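Long-range contact in SnoaL-like domain-containing protein (Sphaerobacter thermophilus, PDB 5TGN), which is of unknown function but adopts the SnoaL-like fold of the NTF2 clan, whose cone-shaped architecture commonly encloses a pocket for small molecules: residues Thr71-Leu76 against Glu91-Val96. Numbering follows the deposited sequence.
Sequences THRVVL and EWIFDV
Strands 73-81 and 88-97 form an antiparallel beta hairpin in the curved sheet of the SnoaL-like, NTF2-type fold, and Val74-Phe94 and Leu76-Trp92 are its hydrogen-bonded pairs here. Phe94 N reaches Val74 O at 2.7 Å in a nearly straight bond, and Val96 N extends the ladder to His72 O. Weaker CA-H...O contacts lie between these pairs, as where Arg73 CA is 3.2 Å from Phe94 O.

Val74, Leu76, Trp92 and Phe94 share one face, on which Val74, Leu76 and Phe94 pack against helix 6-18 and Tyr13 meets the Phe94 ring at a steep angle. Leu76, its CG anti to the carbonyl carbon (chi1 -50°), sets CD1 3.9 Å from Phe94 CE2, and its CB lies near Trp92 CE3. Trp92 also approaches a bound glycerol.

The other face, carrying Arg73, Val75, Ile93 and Asp95, lies near a second subunit. Val75 CG1 touches Glu91 CG at 3.8 Å. Glu91 OE2 hydrogen-bonds to His77 and OE1 to Asn107 of the same chain, while OE1 forms a salt bridge with Arg103 of the second subunit. The extended Arg73 chain runs alongside Ile93 and Asp95, with Val75 CG2 over one guanidinium face, toward its rim, and Ile93 CG2 close to NE. Asp95 OD1 stays 4.3 Å from Arg73 NE, too far for a salt bridge. One water spans them, accepting from Arg73 NE at 2.9 Å and donating to Asp95 OD1.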
loop_
_atom_site.group_PDB
_atom_site.type_symbol
_atom_site.label_atom_id
_atom_site.label_comp_id
_atom_site.label_asym_id
_atom_site.label_seq_id
_atom_site.Cartn_x
_atom_site.Cartn_y
_atom_site.Cartn_z
ATOM N N THR A 71 -13.435 -3.655 -25.478
ATOM C CA THR A 71 -12.250 -3.913 -26.293
ATOM C C THR A 71 -10.977 -3.403 -25.632
ATOM O O THR A 71 -9.910 -4.004 -25.800
ATOM C CB THR A 71 -12.411 -3.266 -27.667
ATOM O OG1 THR A 71 -13.715 -3.543 -28.169
ATOM C CG2 THR A 71 -11.349 -3.791 -28.647
ATOM N N HIS A 72 -11.063 -2.306 -24.873
ATOM C CA HIS A 72 -9.867 -1.631 -24.400
ATOM C C HIS A 72 -9.820 -1.398 -22.895
ATOM O O HIS A 72 -8.801 -0.912 -22.402
ATOM C CB HIS A 72 -9.706 -0.296 -25.133
ATOM C CG HIS A 72 -9.791 -0.438 -26.629
ATOM N ND1 HIS A 72 -10.931 -0.134 -27.344
ATOM C CD2 HIS A 72 -8.896 -0.908 -27.531
ATOM C CE1 HIS A 72 -10.722 -0.380 -28.627
ATOM N NE2 HIS A 72 -9.497 -0.854 -28.766
ATOM N N ARG A 73 -10.858 -1.753 -22.143
ATOM C CA ARG A 73 -10.789 -1.549 -20.703
ATOM C C ARG A 73 -11.537 -2.668 -20.007
ATOM O O ARG A 73 -12.616 -3.065 -20.451
ATOM C CB ARG A 73 -11.358 -0.184 -20.305
ATOM C CG ARG A 73 -11.238 0.160 -18.823
ATOM C CD ARG A 73 -11.616 1.635 -18.602
ATOM N NE ARG A 73 -11.633 2.011 -17.187
ATOM C CZ ARG A 73 -12.715 1.955 -16.406
ATOM N NH1 ARG A 73 -13.884 1.537 -16.900
ATOM N NH2 ARG A 73 -12.632 2.312 -15.126
ATOM N N VAL A 74 -10.959 -3.193 -18.925
ATOM C CA VAL A 74 -11.623 -4.221 -18.125
ATOM C C VAL A 74 -11.502 -3.840 -16.651
ATOM O O VAL A 74 -10.413 -3.471 -16.187
ATOM C CB VAL A 74 -11.005 -5.612 -18.377
ATOM C CG1 VAL A 74 -11.630 -6.649 -17.464
ATOM C CG2 VAL A 74 -11.180 -6.031 -19.849
ATOM N N VAL A 75 -12.602 -3.956 -15.912
ATOM C CA VAL A 75 -12.587 -3.867 -14.458
ATOM C C VAL A 75 -13.007 -5.212 -13.884
ATOM O O VAL A 75 -14.123 -5.685 -14.153
ATOM C CB VAL A 75 -13.499 -2.747 -13.950
ATOM C CG1 VAL A 75 -13.437 -2.646 -12.415
ATOM C CG2 VAL A 75 -13.133 -1.418 -14.617
ATOM N N LEU A 76 -12.131 -5.815 -13.074
ATOM C CA LEU A 76 -12.483 -6.994 -12.282
ATOM C C LEU A 76 -12.527 -6.622 -10.806
ATOM O O LEU A 76 -11.702 -5.837 -10.336
ATOM C CB LEU A 76 -11.475 -8.133 -12.455
ATOM C CG LEU A 76 -11.086 -8.553 -13.872
ATOM C CD1 LEU A 76 -10.014 -9.634 -13.785
ATOM C CD2 LEU A 76 -12.330 -9.022 -14.662
ATOM N N GLU A 91 -9.996 -4.385 -6.605
ATOM C CA GLU A 91 -10.450 -3.999 -7.931
ATOM C C GLU A 91 -9.225 -3.881 -8.828
ATOM O O GLU A 91 -8.249 -3.220 -8.458
ATOM C CB GLU A 91 -11.224 -2.673 -7.867
ATOM C CG GLU A 91 -11.487 -1.976 -9.216
ATOM C CD GLU A 91 -12.187 -0.638 -9.030
ATOM O OE1 GLU A 91 -11.513 0.370 -8.701
ATOM O OE2 GLU A 91 -13.417 -0.603 -9.142
ATOM N N TRP A 92 -9.262 -4.547 -9.989
ATOM C CA TRP A 92 -8.202 -4.481 -10.998
ATOM C C TRP A 92 -8.752 -3.742 -12.213
ATOM O O TRP A 92 -9.751 -4.171 -12.799
ATOM C CB TRP A 92 -7.738 -5.883 -11.413
ATOM C CG TRP A 92 -7.011 -6.676 -10.350
ATOM C CD1 TRP A 92 -5.648 -6.737 -10.140
ATOM C CD2 TRP A 92 -7.603 -7.565 -9.389
ATOM N NE1 TRP A 92 -5.370 -7.589 -9.091
ATOM C CE2 TRP A 92 -6.552 -8.106 -8.613
ATOM C CE3 TRP A 92 -8.921 -7.952 -9.111
ATOM C CZ2 TRP A 92 -6.783 -9.023 -7.571
ATOM C CZ3 TRP A 92 -9.148 -8.854 -8.079
ATOM C CH2 TRP A 92 -8.079 -9.372 -7.314
ATOM N N ILE A 93 -8.120 -2.641 -12.599
ATOM C CA ILE A 93 -8.562 -1.874 -13.773
ATOM C C ILE A 93 -7.493 -2.034 -14.838
ATOM O O ILE A 93 -6.377 -1.550 -14.653
ATOM C CB ILE A 93 -8.783 -0.387 -13.454
ATOM C CG1 ILE A 93 -9.776 -0.225 -12.285
ATOM C CG2 ILE A 93 -9.253 0.391 -14.725
ATOM C CD1 ILE A 93 -9.886 1.241 -11.785
ATOM N N PHE A 94 -7.824 -2.700 -15.955
ATOM C CA PHE A 94 -6.879 -2.964 -17.043
ATOM C C PHE A 94 -7.169 -2.014 -18.203
ATOM O O PHE A 94 -8.295 -1.999 -18.721
ATOM C CB PHE A 94 -7.006 -4.398 -17.566
ATOM C CG PHE A 94 -6.700 -5.461 -16.578
ATOM C CD1 PHE A 94 -5.438 -6.066 -16.556
ATOM C CD2 PHE A 94 -7.678 -5.920 -15.703
ATOM C CE1 PHE A 94 -5.153 -7.098 -15.644
ATOM C CE2 PHE A 94 -7.394 -6.928 -14.767
ATOM C CZ PHE A 94 -6.148 -7.513 -14.731
ATOM N N ASP A 95 -6.164 -1.236 -18.621
ATOM C CA ASP A 95 -6.211 -0.500 -19.891
ATOM C C ASP A 95 -5.396 -1.272 -20.924
ATOM O O ASP A 95 -4.211 -1.548 -20.699
ATOM C CB ASP A 95 -5.663 0.929 -19.739
ATOM C CG ASP A 95 -6.420 1.737 -18.681
ATOM O OD1 ASP A 95 -7.652 1.906 -18.835
ATOM O OD2 ASP A 95 -5.799 2.182 -17.680
ATOM N N VAL A 96 -6.021 -1.598 -22.059
ATOM C CA VAL A 96 -5.457 -2.511 -23.049
ATOM C C VAL A 96 -5.344 -1.784 -24.378
ATOM O O VAL A 96 -6.238 -1.019 -24.758
ATOM C CB VAL A 96 -6.323 -3.785 -23.187
ATOM C CG1 VAL A 96 -5.902 -4.642 -24.406
ATOM C CG2 VAL A 96 -6.315 -4.562 -21.869
HETATM O O HOH W 1 -8.444 2.048 -21.437
HETATM O O HOH W 2 -9.007 3.190 -16.783
#